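Local coordinates for protein exodeoxyribonuclease III (Neisseria meningitidis, PDB 2JC4) that probably acts as a metal-dependent 3'-5' exonuclease on double-stranded DNA and serves in DNA repair, at residues N20-N25 against A45-M50; P81-D86 against F117-Q122; G183-L188 against A224-L229; A206-K211 against V234-R239. One frame throughout, in Å; residues are numbered along the deposited sequence. Where two conformers were deposited one is given.

Interaction 1. Residues N20-N25 against A45-M50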
loop_
_atom_site.group_PDB
_atom_site.type_symbol
_atom_site.label_atom_id
_atom_site.label_comp_id
_atom_site.label_asym_id
_atom_site.label_seq_id
_atom_site.Cartn_x
_atom_site.Cartn_y
_atom_site.Cartn_z
ATOM N N ASN A 20 -16.414 -9.409 -0.785
ATOM C CA ASN A 20 -17.540 -8.456 -0.584
ATOM C C ASN A 20 -17.219 -7.062 -1.113
ATOM O O ASN A 20 -18.084 -6.376 -1.672
ATOM C CB ASN A 20 -17.983 -8.401 0.890
ATOM C CG ASN A 20 -18.817 -9.626 1.316
ATOM O OD1 ASN A 20 -18.779 -10.041 2.484
ATOM N ND2 ASN A 20 -19.566 -10.206 0.370
ATOM N N LEU A 21 -15.960 -6.644 -0.959
ATOM C CA LEU A 21 -15.474 -5.368 -1.499
ATOM C C LEU A 21 -15.446 -5.318 -3.036
ATOM O O LEU A 21 -15.624 -4.247 -3.642
ATOM C CB LEU A 21 -14.070 -5.058 -0.929
ATOM C CG LEU A 21 -13.653 -3.617 -0.603
ATOM C CD1 LEU A 21 -14.801 -2.793 -0.066
ATOM C CD2 LEU A 21 -12.482 -3.597 0.369
ATOM N N LEU A 22 -15.204 -6.463 -3.667
ATOM C CA LEU A 22 -15.182 -6.519 -5.107
ATOM C C LEU A 22 -16.603 -6.607 -5.664
ATOM O O LEU A 22 -16.842 -6.204 -6.803
ATOM C CB LEU A 22 -14.299 -7.670 -5.639
ATOM C CG LEU A 22 -12.802 -7.513 -5.279
ATOM C CD1 LEU A 22 -12.023 -8.749 -5.709
ATOM C CD2 LEU A 22 -12.250 -6.273 -5.967
ATOM N N ALA A 23 -17.524 -7.125 -4.852
ATOM C CA ALA A 23 -18.899 -7.370 -5.321
ATOM C C ALA A 23 -19.801 -6.137 -5.301
ATOM O O ALA A 23 -20.729 -6.041 -6.108
ATOM C CB ALA A 23 -19.552 -8.534 -4.539
ATOM N N ASP A 24 -19.547 -5.213 -4.382
ATOM C CA ASP A 24 -20.372 -4.004 -4.236
ATOM C C ASP A 24 -19.555 -2.709 -4.444
ATOM O O ASP A 24 -18.589 -2.451 -3.725
ATOM C CB ASP A 24 -21.057 -4.011 -2.865
ATOM N N ASN A 25 -19.921 -1.909 -5.447
ATOM C CA ASN A 25 -19.206 -0.642 -5.731
ATOM C C ASN A 25 -17.681 -0.839 -5.888
ATOM O O ASN A 25 -16.892 -0.094 -5.277
ATOM C CB ASN A 25 -19.495 0.436 -4.651
ATOM C CG ASN A 25 -19.137 1.871 -5.119
ATOM O OD1 ASN A 25 -19.067 2.142 -6.333
ATOM N ND2 ASN A 25 -18.916 2.786 -4.156
ATOM N N ALA A 45 -8.586 -18.979 -8.017
ATOM C CA ALA A 45 -9.897 -19.421 -8.514
ATOM C C ALA A 45 -11.047 -18.616 -7.898
ATOM O O ALA A 45 -11.937 -18.210 -8.609
ATOM C CB ALA A 45 -10.100 -20.945 -8.282
ATOM N N ALA A 46 -11.033 -18.389 -6.586
ATOM C CA ALA A 46 -12.117 -17.638 -5.937
ATOM C C ALA A 46 -12.312 -16.234 -6.506
ATOM O O ALA A 46 -13.447 -15.757 -6.583
ATOM C CB ALA A 46 -11.928 -17.571 -4.418
ATOM N N LEU A 47 -11.217 -15.572 -6.896
ATOM C CA LEU A 47 -11.310 -14.205 -7.425
ATOM C C LEU A 47 -11.513 -14.177 -8.934
ATOM O O LEU A 47 -12.275 -13.353 -9.453
ATOM C CB LEU A 47 -10.047 -13.418 -7.084
ATOM C CG LEU A 47 -9.757 -13.281 -5.592
ATOM C CD1 LEU A 47 -8.355 -12.678 -5.341
ATOM C CD2 LEU A 47 -10.836 -12.447 -4.912
ATOM N N GLN A 48 -10.786 -15.049 -9.635
ATOM C CA GLN A 48 -10.937 -15.211 -11.078
ATOM C C GLN A 48 -12.373 -15.597 -11.444
ATOM O O GLN A 48 -12.917 -15.103 -12.432
ATOM C CB GLN A 48 -9.913 -16.226 -11.611
ATOM C CG GLN A 48 -8.458 -15.703 -11.444
ATOM C CD GLN A 48 -7.363 -16.701 -11.810
ATOM O OE1 GLN A 48 -6.299 -16.312 -12.338
ATOM N NE2 GLN A 48 -7.596 -17.979 -11.516
ATOM N N MET A 49 -12.980 -16.460 -10.624
ATOM C CA MET A 49 -14.340 -16.925 -10.871
ATOM C C MET A 49 -15.337 -15.823 -10.654
ATOM O O MET A 49 -16.512 -15.965 -11.031
ATOM C CB MET A 49 -14.670 -18.173 -10.041
ATOM C CG MET A 49 -13.924 -19.391 -10.588
ATOM S SD MET A 49 -14.266 -20.954 -9.716
ATOM C CE MET A 49 -16.047 -21.038 -9.822
ATOM N N MET A 50 -14.873 -14.710 -10.072
ATOM C CA MET A 50 -15.691 -13.525 -9.903
ATOM C C MET A 50 -15.476 -12.538 -11.053
ATOM O O MET A 50 -16.070 -11.482 -11.083
ATOM C CB MET A 50 -15.371 -12.846 -8.571
ATOM C CG MET A 50 -16.070 -13.466 -7.363
ATOM S SD MET A 50 -15.608 -12.715 -5.774
ATOM C CE MET A 50 -16.528 -11.168 -5.748
#
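In Leu22, Leu47 and Met50 alike, the first torsion (chi1 -64° at Leu22, -82° at Met50) turns CG away from the carbonyl carbon, and this sends their chains into the gap between two neighbouring helices. The contact is apolar helix-to-helix packing in an alpha/beta protein of the DNase I-like class: it joins the C-terminal end of helix 11-23 to helix 44-48 and the residues that follow it, as far as Met50. Nearer the surface the closest CA pair is Ala23 and Met50, 8.3 Å apart, and Met50 bridges that separation with its long side chain. The chain runs extended through chi2 and bends at chi3 (77°), which turns the terminal methyl to the last turn of helix 11-23. Met50 was modelled in two conformers, so the approach of its CE to Leu22 CB and Ala23 CB is less certain than the rest. The inner part is leucine on leucine. Both residues are buried; Trp52 also touches Leu22, and Phe42 and Leu15 touch Leu47. The two leucine side chains cross at about a right angle, the CD1 branch of Leu22 meeting the CD2 branch of Leu47 at 4.0 Å.

Interaction 2. Residues P81-D86 against F117-Q122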
loop_
_atom_site.group_PDB
_atom_site.type_symbol
_atom_site.label_atom_id
_atom_site.label_comp_id
_atom_site.label_asym_id
_atom_site.label_seq_id
_atom_site.Cartn_x
_atom_site.Cartn_y
_atom_site.Cartn_z
ATOM N N PRO A 81 15.269 -4.498 -8.872
ATOM C CA PRO A 81 16.579 -4.749 -9.531
ATOM C C PRO A 81 17.823 -4.436 -8.698
ATOM O O PRO A 81 18.860 -5.105 -8.858
ATOM C CB PRO A 81 16.538 -3.824 -10.755
ATOM C CG PRO A 81 15.056 -3.789 -11.117
ATOM C CD PRO A 81 14.392 -3.663 -9.722
ATOM N N ALA A 82 17.746 -3.415 -7.847
ATOM C CA ALA A 82 18.865 -3.063 -6.984
ATOM C C ALA A 82 18.952 -3.947 -5.743
ATOM O O ALA A 82 19.900 -3.838 -4.987
ATOM C CB ALA A 82 18.817 -1.564 -6.578
ATOM N N LEU A 83 17.962 -4.799 -5.512
ATOM C CA LEU A 83 18.004 -5.762 -4.408
ATOM C C LEU A 83 17.485 -7.109 -4.924
ATOM O O LEU A 83 16.465 -7.653 -4.423
ATOM C CB LEU A 83 17.183 -5.231 -3.222
ATOM C CG LEU A 83 17.557 -5.670 -1.804
ATOM C CD1 LEU A 83 18.958 -5.193 -1.378
ATOM C CD2 LEU A 83 16.487 -5.129 -0.858
ATOM N N PRO A 84 18.168 -7.646 -5.961
ATOM C CA PRO A 84 17.605 -8.715 -6.797
ATOM C C PRO A 84 17.459 -10.060 -6.094
ATOM O O PRO A 84 16.695 -10.917 -6.556
ATOM C CB PRO A 84 18.619 -8.824 -7.940
ATOM C CG PRO A 84 19.909 -8.386 -7.350
ATOM C CD PRO A 84 19.528 -7.270 -6.403
ATOM N N ASP A 85 18.173 -10.261 -4.992
ATOM C CA ASP A 85 18.097 -11.556 -4.340
ATOM C C ASP A 85 17.456 -11.507 -2.947
ATOM O O ASP A 85 17.632 -12.410 -2.134
ATOM C CB ASP A 85 19.477 -12.194 -4.305
ATOM C CG ASP A 85 20.096 -12.312 -5.692
ATOM O OD1 ASP A 85 19.463 -12.889 -6.590
ATOM O OD2 ASP A 85 21.216 -11.823 -5.883
ATOM N N ASP A 86 16.669 -10.467 -2.687
ATOM C CA ASP A 86 15.874 -10.418 -1.472
ATOM C C ASP A 86 14.700 -11.407 -1.666
ATOM O O ASP A 86 13.950 -11.297 -2.637
ATOM C CB ASP A 86 15.425 -8.965 -1.191
ATOM C CG ASP A 86 14.524 -8.843 0.046
ATOM O OD1 ASP A 86 14.321 -9.866 0.767
ATOM O OD2 ASP A 86 13.982 -7.713 0.237
ATOM N N PHE A 117 15.744 -2.441 10.809
ATOM C CA PHE A 117 15.726 -1.038 10.419
ATOM C C PHE A 117 16.822 -0.715 9.381
ATOM O O PHE A 117 16.647 0.186 8.535
ATOM C CB PHE A 117 15.872 -0.126 11.653
ATOM C CG PHE A 117 15.442 1.305 11.406
ATOM C CD1 PHE A 117 14.090 1.615 11.290
ATOM C CD2 PHE A 117 16.382 2.339 11.303
ATOM C CE1 PHE A 117 13.679 2.928 11.109
ATOM C CE2 PHE A 117 15.959 3.651 11.093
ATOM C CZ PHE A 117 14.609 3.928 10.992
ATOM N N LYS A 118 17.973 -1.417 9.460
ATOM C CA LYS A 118 18.994 -1.274 8.416
ATOM C C LYS A 118 18.465 -1.879 7.109
ATOM O O LYS A 118 18.695 -1.316 6.031
ATOM C CB LYS A 118 20.351 -1.930 8.796
ATOM C CG LYS A 118 21.024 -1.290 10.027
ATOM C CD LYS A 118 22.407 -0.744 9.699
ATOM C CE LYS A 118 22.894 0.249 10.758
ATOM N NZ LYS A 118 23.446 -0.462 11.960
ATOM N N TYR A 119 17.795 -3.029 7.220
ATOM C CA TYR A 119 17.093 -3.637 6.077
ATOM C C TYR A 119 16.129 -2.615 5.501
ATOM O O TYR A 119 16.160 -2.360 4.307
ATOM C CB TYR A 119 16.404 -4.943 6.463
ATOM C CG TYR A 119 15.465 -5.580 5.440
ATOM C CD1 TYR A 119 15.821 -5.705 4.079
ATOM C CD2 TYR A 119 14.230 -6.097 5.852
ATOM C CE1 TYR A 119 14.922 -6.310 3.147
ATOM C CE2 TYR A 119 13.354 -6.693 4.956
ATOM C CZ TYR A 119 13.706 -6.780 3.597
ATOM O OH TYR A 119 12.830 -7.389 2.737
ATOM N N LYS A 120 15.300 -1.998 6.345
ATOM C CA LYS A 120 14.349 -0.991 5.874
ATOM C C LYS A 120 15.042 0.098 5.049
ATOM O O LYS A 120 14.548 0.482 3.985
ATOM C CB LYS A 120 13.571 -0.341 7.036
ATOM C CG LYS A 120 12.368 0.494 6.591
ATOM C CD LYS A 120 11.561 1.019 7.809
ATOM C CE LYS A 120 10.212 1.655 7.381
ATOM N NZ LYS A 120 9.284 1.887 8.536
ATOM N N GLU A 121 16.168 0.620 5.561
ATOM C CA GLU A 121 16.913 1.682 4.867
ATOM C C GLU A 121 17.366 1.216 3.493
ATOM O O GLU A 121 17.191 1.921 2.515
ATOM C CB GLU A 121 18.120 2.129 5.707
ATOM C CG GLU A 121 18.986 3.237 5.082
ATOM C CD GLU A 121 20.196 3.576 5.948
ATOM O OE1 GLU A 121 20.531 2.829 6.884
ATOM O OE2 GLU A 121 20.803 4.620 5.689
ATOM N N GLN A 122 17.961 0.025 3.418
ATOM C CA GLN A 122 18.543 -0.429 2.142
ATOM C C GLN A 122 17.416 -0.726 1.146
ATOM O O GLN A 122 17.568 -0.520 -0.068
ATOM C CB GLN A 122 19.365 -1.701 2.370
ATOM C CG GLN A 122 20.492 -1.575 3.446
ATOM C CD GLN A 122 21.083 -2.945 3.888
ATOM O OE1 GLN A 122 20.357 -3.935 4.098
ATOM N NE2 GLN A 122 22.409 -2.990 4.036
#
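Asp86 and Tyr119 make the tight part of this contact: Tyr119 OH donates to Asp86 OD2 over 2.8 Å. The bond uses the syn lone pair of OD2, the one on the side of the other carboxylate oxygen, and OD2 lies in the plane of the phenol ring at its edge. It is also 3.4 Å from Tyr119 CE1. The carboxylate stands nearly upright to the ring, the planes being 79° apart. Both residues hold CG anti to the backbone N (chi1 177° at Asp86, 171° at Tyr119), which extends each side chain toward the other across a CA separation of 10.2 Å. A second bond, from Gln88 N to Asp86 OD1, should help fix the rotation of the carboxylate, and Arg90 NE adds a weak bond to the phenol oxygen. The other part is looser and nearer solvent. Leu83, at the start of the type I turn ending at Asp86, brings CD2 only to 4.5 Å from Tyr119 CE1, and Gln122 is exposed on the solvent side. The Tyr119 side chain lies about 6 Å from a bound phosphate ion. The loop between strands 76-78 and 91-96, at one edge of a mixed sheet, is thereby tied to helix 115-135, whose Trp123 touches Leu83, Asp86 and Tyr119 alike.

Interaction 3. Residues G183-L188 against A224-L229; sequences GLTDSL and AMAAAL
Leu229 and Ser187 form the nearer half of this contact, and the leucine can be followed outward atom by atom. Its CB is still 5.7 Å from Ser187 CB, and CG 4.7 Å. Chi1 of -172° sends the fork toward Ser187, and there the two methyls part: CD1 passes 4.3 Å from Ser187 CB, whereas CD2 closes to 3.7 Å from that carbon and equally to 3.7 Å from Ser187 O, a van der Waals approach to the start of helix 187-191. The same side chain also touches Gln190, Val191, Ala252 and Phe254. Ser187 meets the leucine through CB and its carbonyl O, while OG, at chi1 71°, bonds to Ile219 O. These residues belong to the two-sheet sandwich of the DNase I-like fold. Strand 185-186 is the outermost strand of one mixed sheet, bonded through its backbone to strand 217-221; Leu229 opens strand 229-234, the outermost strand of the other. Asp186, at the end of strand 185-186, is at the N-cap position of the helix that follows, and its OD2 forms a salt bridge with Arg215. The second half of the contact is sparser. Thr185 OG1 comes within 4.4 Å of Ala226 CB, the residues with the nearest CA atoms, 7.0 Å apart. A type I turn leads from Ala226 to Leu229, closed by Leu229 N to Ala226 O, and Gln190 NE2 of helix 187-191 donates to that same Ala226 O.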
loop_
_atom_site.group_PDB
_atom_site.type_symbol
_atom_site.label_atom_id
_atom_site.label_comp_id
_atom_site.label_asym_id
_atom_site.label_seq_id
_atom_site.Cartn_x
_atom_site.Cartn_y
_atom_site.Cartn_z
ATOM N N GLY A 183 9.157 13.120 -8.066
ATOM C CA GLY A 183 8.120 13.812 -8.825
ATOM C C GLY A 183 6.768 13.134 -8.652
ATOM O O GLY A 183 6.040 12.884 -9.630
ATOM N N LEU A 184 6.469 12.792 -7.404
ATOM C CA LEU A 184 5.222 12.126 -7.026
ATOM C C LEU A 184 4.565 12.952 -5.943
ATOM O O LEU A 184 5.253 13.667 -5.232
ATOM C CB LEU A 184 5.530 10.738 -6.462
ATOM C CG LEU A 184 6.029 9.699 -7.467
ATOM C CD1 LEU A 184 6.404 8.479 -6.650
ATOM C CD2 LEU A 184 4.906 9.337 -8.491
ATOM N N THR A 185 3.235 12.859 -5.864
ATOM C CA THR A 185 2.385 13.625 -4.958
ATOM C C THR A 185 1.703 12.655 -3.987
ATOM O O THR A 185 1.147 11.640 -4.425
ATOM C CB THR A 185 1.299 14.372 -5.805
ATOM O OG1 THR A 185 1.921 15.453 -6.514
ATOM C CG2 THR A 185 0.189 14.940 -4.933
ATOM N N ASP A 186 1.777 12.943 -2.676
ATOM C CA ASP A 186 1.009 12.194 -1.654
ATOM C C ASP A 186 -0.488 12.509 -1.898
ATOM O O ASP A 186 -0.983 13.539 -1.432
ATOM C CB ASP A 186 1.478 12.683 -0.241
ATOM C CG ASP A 186 0.744 12.016 0.939
ATOM O OD1 ASP A 186 -0.276 11.326 0.736
ATOM O OD2 ASP A 186 1.205 12.227 2.098
ATOM N N SER A 187 -1.205 11.636 -2.595
ATOM C CA SER A 187 -2.559 11.984 -3.062
ATOM C C SER A 187 -3.520 12.414 -1.956
ATOM O O SER A 187 -4.253 13.400 -2.110
ATOM C CB SER A 187 -3.188 10.893 -3.916
ATOM O OG SER A 187 -3.541 9.745 -3.176
ATOM N N LEU A 188 -3.531 11.683 -0.840
ATOM C CA LEU A 188 -4.480 12.009 0.231
ATOM C C LEU A 188 -4.290 13.470 0.702
ATOM O O LEU A 188 -5.280 14.186 0.949
ATOM C CB LEU A 188 -4.316 11.029 1.398
ATOM C CG LEU A 188 -5.376 11.145 2.507
ATOM C CD1 LEU A 188 -5.762 9.748 3.068
ATOM C CD2 LEU A 188 -4.906 12.091 3.588
ATOM N N ALA A 224 0.318 13.541 -14.058
ATOM C CA ALA A 224 -0.819 13.298 -14.971
ATOM C C ALA A 224 -1.996 12.706 -14.207
ATOM O O ALA A 224 -3.148 12.998 -14.512
ATOM C CB ALA A 224 -0.416 12.376 -16.149
ATOM N N MET A 225 -1.691 11.873 -13.208
ATOM C CA MET A 225 -2.711 11.326 -12.308
ATOM C C MET A 225 -3.191 12.356 -11.273
ATOM O O MET A 225 -4.388 12.462 -10.995
ATOM C CB MET A 225 -2.198 10.031 -11.635
ATOM C CG MET A 225 -1.897 8.854 -12.622
ATOM S SD MET A 225 -3.336 8.265 -13.564
ATOM C CE MET A 225 -4.124 7.165 -12.357
ATOM N N ALA A 226 -2.268 13.139 -10.719
ATOM C CA ALA A 226 -2.639 14.230 -9.786
ATOM C C ALA A 226 -3.650 15.196 -10.407
ATOM O O ALA A 226 -4.602 15.623 -9.749
ATOM C CB ALA A 226 -1.395 14.996 -9.315
ATOM N N ALA A 227 -3.477 15.496 -11.689
ATOM C CA ALA A 227 -4.356 16.428 -12.365
ATOM C C ALA A 227 -5.774 15.881 -12.458
ATOM O O ALA A 227 -6.722 16.665 -12.515
ATOM C CB ALA A 227 -3.813 16.756 -13.776
ATOM N N ALA A 228 -5.911 14.551 -12.479
ATOM C CA ALA A 228 -7.217 13.891 -12.627
ATOM C C ALA A 228 -7.803 13.457 -11.282
ATOM O O ALA A 228 -8.879 12.869 -11.216
ATOM C CB ALA A 228 -7.106 12.669 -13.584
ATOM N N LEU A 229 -7.091 13.740 -10.202
ATOM C CA LEU A 229 -7.506 13.256 -8.887
ATOM C C LEU A 229 -8.783 13.942 -8.408
ATOM O O LEU A 229 -8.867 15.176 -8.388
ATOM C CB LEU A 229 -6.365 13.460 -7.885
ATOM C CG LEU A 229 -6.535 12.848 -6.501
ATOM C CD1 LEU A 229 -6.578 11.324 -6.544
ATOM C CD2 LEU A 229 -5.376 13.358 -5.642
#

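Interaction 4. Residues A206-K211 against V234-R239; sequences AMFQRK and VDLETR. With NA (sodium ion), chain D.
Two short helices meet here through Phe208 and Arg239: the weakly bonded turn 207-210, ended at Lys211 by a Schellman motif, and helix 236-239, N-capped by Asp235. Phe208 and Arg239 run past one another in opposite directions. Arg239 CG sits over one face of the phenyl ring, 3.5 Å from both Phe208 CD1 and Phe208 CE1, and a bend at chi2 (53°) carries the guanidinium back over the root of the Phe208 side chain, where CZ is 3.7 Å from Phe208 CB. Ring and guanidinium planes differ by just 18°, but the overlap is offset: the guanidinium faces CB more than the ring centre. Leu236 CD2 adds an apolar touch at 4.1 Å from Phe208 CE1. Water 1 spans the pair, accepting from Phe208 N and from Arg239 NH2, the latter at 3.0 Å; NH2 also bonds to the carbonyl O of Phe201, and the Phe201 ring meets Phe208 edge-to-face. At the helix start Thr238 N donates to Asp235 OD1 over 3.2 Å at 159°, from above the carboxylate plane. A sodium ion is held by Val234 O at 2.3 Å and by waters 2, 3 and 4; water 2 accepts from Val234 N, water 3 from Leu236 N. The chemistry implies a division of labour in Arg239: its methylene chain and guanidinium face pack on Phe208, while NH2 and, weakly, NE serve oxygen acceptors, NE reaching the backbone O of Asp246, a magnesium ligand of this protein though without bound metal in this chain.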
loop_
_atom_site.group_PDB
_atom_site.type_symbol
_atom_site.label_atom_id
_atom_site.label_comp_id
_atom_site.label_asym_id
_atom_site.label_seq_id
_atom_site.Cartn_x
_atom_site.Cartn_y
_atom_site.Cartn_z
ATOM N N ALA A 206 -7.956 -1.804 21.690
ATOM C CA ALA A 206 -9.137 -1.325 20.963
ATOM C C ALA A 206 -8.877 0.041 20.307
ATOM O O ALA A 206 -9.712 0.921 20.401
ATOM C CB ALA A 206 -10.323 -1.211 21.937
ATOM N N MET A 207 -7.727 0.223 19.663
ATOM C CA MET A 207 -7.337 1.555 19.193
ATOM C C MET A 207 -8.289 2.089 18.099
ATOM O O MET A 207 -8.539 3.307 18.018
ATOM C CB MET A 207 -5.884 1.534 18.683
ATOM C CG MET A 207 -4.874 1.152 19.742
ATOM S SD MET A 207 -4.920 2.243 21.171
ATOM C CE MET A 207 -3.820 3.557 20.759
ATOM N N PHE A 208 -8.812 1.195 17.263
ATOM C CA PHE A 208 -9.770 1.648 16.231
ATOM C C PHE A 208 -10.989 2.278 16.904
ATOM O O PHE A 208 -11.426 3.373 16.532
ATOM C CB PHE A 208 -10.267 0.511 15.319
ATOM C CG PHE A 208 -11.343 0.963 14.335
ATOM C CD1 PHE A 208 -11.025 1.839 13.291
ATOM C CD2 PHE A 208 -12.655 0.519 14.461
ATOM C CE1 PHE A 208 -12.010 2.277 12.376
ATOM C CE2 PHE A 208 -13.656 0.959 13.579
ATOM C CZ PHE A 208 -13.323 1.852 12.527
ATOM N N GLN A 209 -11.523 1.597 17.921
ATOM C CA GLN A 209 -12.708 2.141 18.630
ATOM C C GLN A 209 -12.424 3.492 19.338
ATOM O O GLN A 209 -13.335 4.295 19.581
ATOM C CB GLN A 209 -13.226 1.091 19.612
ATOM C CG GLN A 209 -13.951 -0.121 18.961
ATOM C CD GLN A 209 -13.016 -1.212 18.452
ATOM O OE1 GLN A 209 -11.811 -1.180 18.677
ATOM N NE2 GLN A 209 -13.574 -2.179 17.747
ATOM N N ARG A 210 -11.156 3.710 19.677
ATOM C CA ARG A 210 -10.668 4.955 20.317
ATOM C C ARG A 210 -10.215 6.043 19.311
ATOM O O ARG A 210 -9.909 7.190 19.702
ATOM C CB ARG A 210 -9.534 4.576 21.276
ATOM C CG ARG A 210 -10.084 3.720 22.416
ATOM C CD ARG A 210 -9.005 2.904 23.068
ATOM N NE ARG A 210 -8.070 3.765 23.794
ATOM C CZ ARG A 210 -6.871 3.378 24.255
ATOM N NH1 ARG A 210 -6.423 2.138 24.053
ATOM N NH2 ARG A 210 -6.137 4.238 24.945
ATOM N N LYS A 211 -10.216 5.689 18.021
ATOM C CA LYS A 211 -9.848 6.623 16.921
ATOM C C LYS A 211 -8.328 6.903 16.853
ATOM O O LYS A 211 -7.891 7.917 16.285
ATOM C CB LYS A 211 -10.626 7.956 17.018
ATOM C CG LYS A 211 -12.154 7.849 17.199
ATOM C CD LYS A 211 -12.877 9.221 17.017
ATOM C CE LYS A 211 -12.991 9.630 15.549
ATOM N NZ LYS A 211 -13.953 8.802 14.776
ATOM N N VAL A 234 -10.342 6.996 3.123
ATOM C CA VAL A 234 -9.978 5.806 3.908
ATOM C C VAL A 234 -11.294 5.070 4.179
ATOM O O VAL A 234 -12.255 5.674 4.697
ATOM C CB VAL A 234 -9.192 6.175 5.212
ATOM C CG1 VAL A 234 -8.780 4.900 6.029
ATOM C CG2 VAL A 234 -7.944 7.030 4.887
ATOM N N ASP A 235 -11.350 3.793 3.820
ATOM C CA ASP A 235 -12.551 2.980 3.960
ATOM C C ASP A 235 -12.678 2.434 5.372
ATOM O O ASP A 235 -12.365 1.279 5.654
ATOM C CB ASP A 235 -12.525 1.829 2.932
ATOM C CG ASP A 235 -13.746 0.915 3.007
ATOM O OD1 ASP A 235 -14.717 1.181 3.748
ATOM O OD2 ASP A 235 -13.721 -0.120 2.326
ATOM N N LEU A 236 -13.198 3.262 6.262
ATOM C CA LEU A 236 -13.412 2.847 7.649
ATOM C C LEU A 236 -14.615 1.920 7.881
ATOM O O LEU A 236 -14.728 1.297 8.954
ATOM C CB LEU A 236 -13.510 4.083 8.544
ATOM C CG LEU A 236 -12.236 4.927 8.592
ATOM C CD1 LEU A 236 -12.408 6.007 9.624
ATOM C CD2 LEU A 236 -10.948 4.124 8.923
ATOM N N GLU A 237 -15.541 1.858 6.920
ATOM C CA GLU A 237 -16.630 0.859 6.998
ATOM C C GLU A 237 -16.034 -0.544 7.049
ATOM O O GLU A 237 -16.416 -1.370 7.890
ATOM C CB GLU A 237 -17.572 0.973 5.786
ATOM C CG GLU A 237 -18.281 2.322 5.742
ATOM C CD GLU A 237 -19.157 2.488 4.525
ATOM O OE1 GLU A 237 -19.793 1.485 4.097
ATOM O OE2 GLU A 237 -19.206 3.636 4.021
ATOM N N THR A 238 -15.072 -0.797 6.179
ATOM C CA THR A 238 -14.410 -2.092 6.085
ATOM C C THR A 238 -13.603 -2.340 7.364
ATOM O O THR A 238 -13.586 -3.451 7.870
ATOM C CB THR A 238 -13.521 -2.183 4.832
ATOM O OG1 THR A 238 -14.363 -2.145 3.670
ATOM C CG2 THR A 238 -12.734 -3.504 4.781
ATOM N N ARG A 239 -12.933 -1.299 7.880
ATOM C CA ARG A 239 -12.178 -1.404 9.153
ATOM C C ARG A 239 -13.104 -1.636 10.380
ATOM O O ARG A 239 -12.678 -2.181 11.399
ATOM C CB ARG A 239 -11.309 -0.141 9.320
ATOM C CG ARG A 239 -10.318 -0.129 10.520
ATOM C CD ARG A 239 -9.450 -1.353 10.508
ATOM N NE ARG A 239 -8.578 -1.441 11.691
ATOM C CZ ARG A 239 -8.933 -1.977 12.854
ATOM N NH1 ARG A 239 -10.200 -2.392 13.071
ATOM N NH2 ARG A 239 -8.018 -2.049 13.827
HETATM NA NA NA D . -13.663 7.436 5.011
HETATM O O HOH W 1 -8.134 -1.589 16.780
HETATM O O HOH W 2 -11.740 9.007 4.632
HETATM O O HOH W 3 -15.211 5.589 5.603
HETATM O O HOH W 4 -13.835 8.262 7.229
#

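How the interactions relate
From the N terminus, interaction 1 closes a loop holding strand 29-33 and joins two helices beside the sheet that contains it. Interaction 2 follows in series, closing a loop with strands 91-96 and 99-105 and tying the other sheet's edge to helix 115-135, across the chain's centre from interaction 1. Interactions 3 and 4 cross: interaction 3 closes a loop containing helix 207-210 and strand 217-221, interaction 4 one containing strands 217-221 and 229-234. They share strand 229-234 and touch where Leu188 CD1 packs on Val234 CG2 at 3.9 Å. Interaction 4 also reaches interaction 1, Leu21 packing on Asp235 and Thr238, whereas interaction 2 touches none of the others.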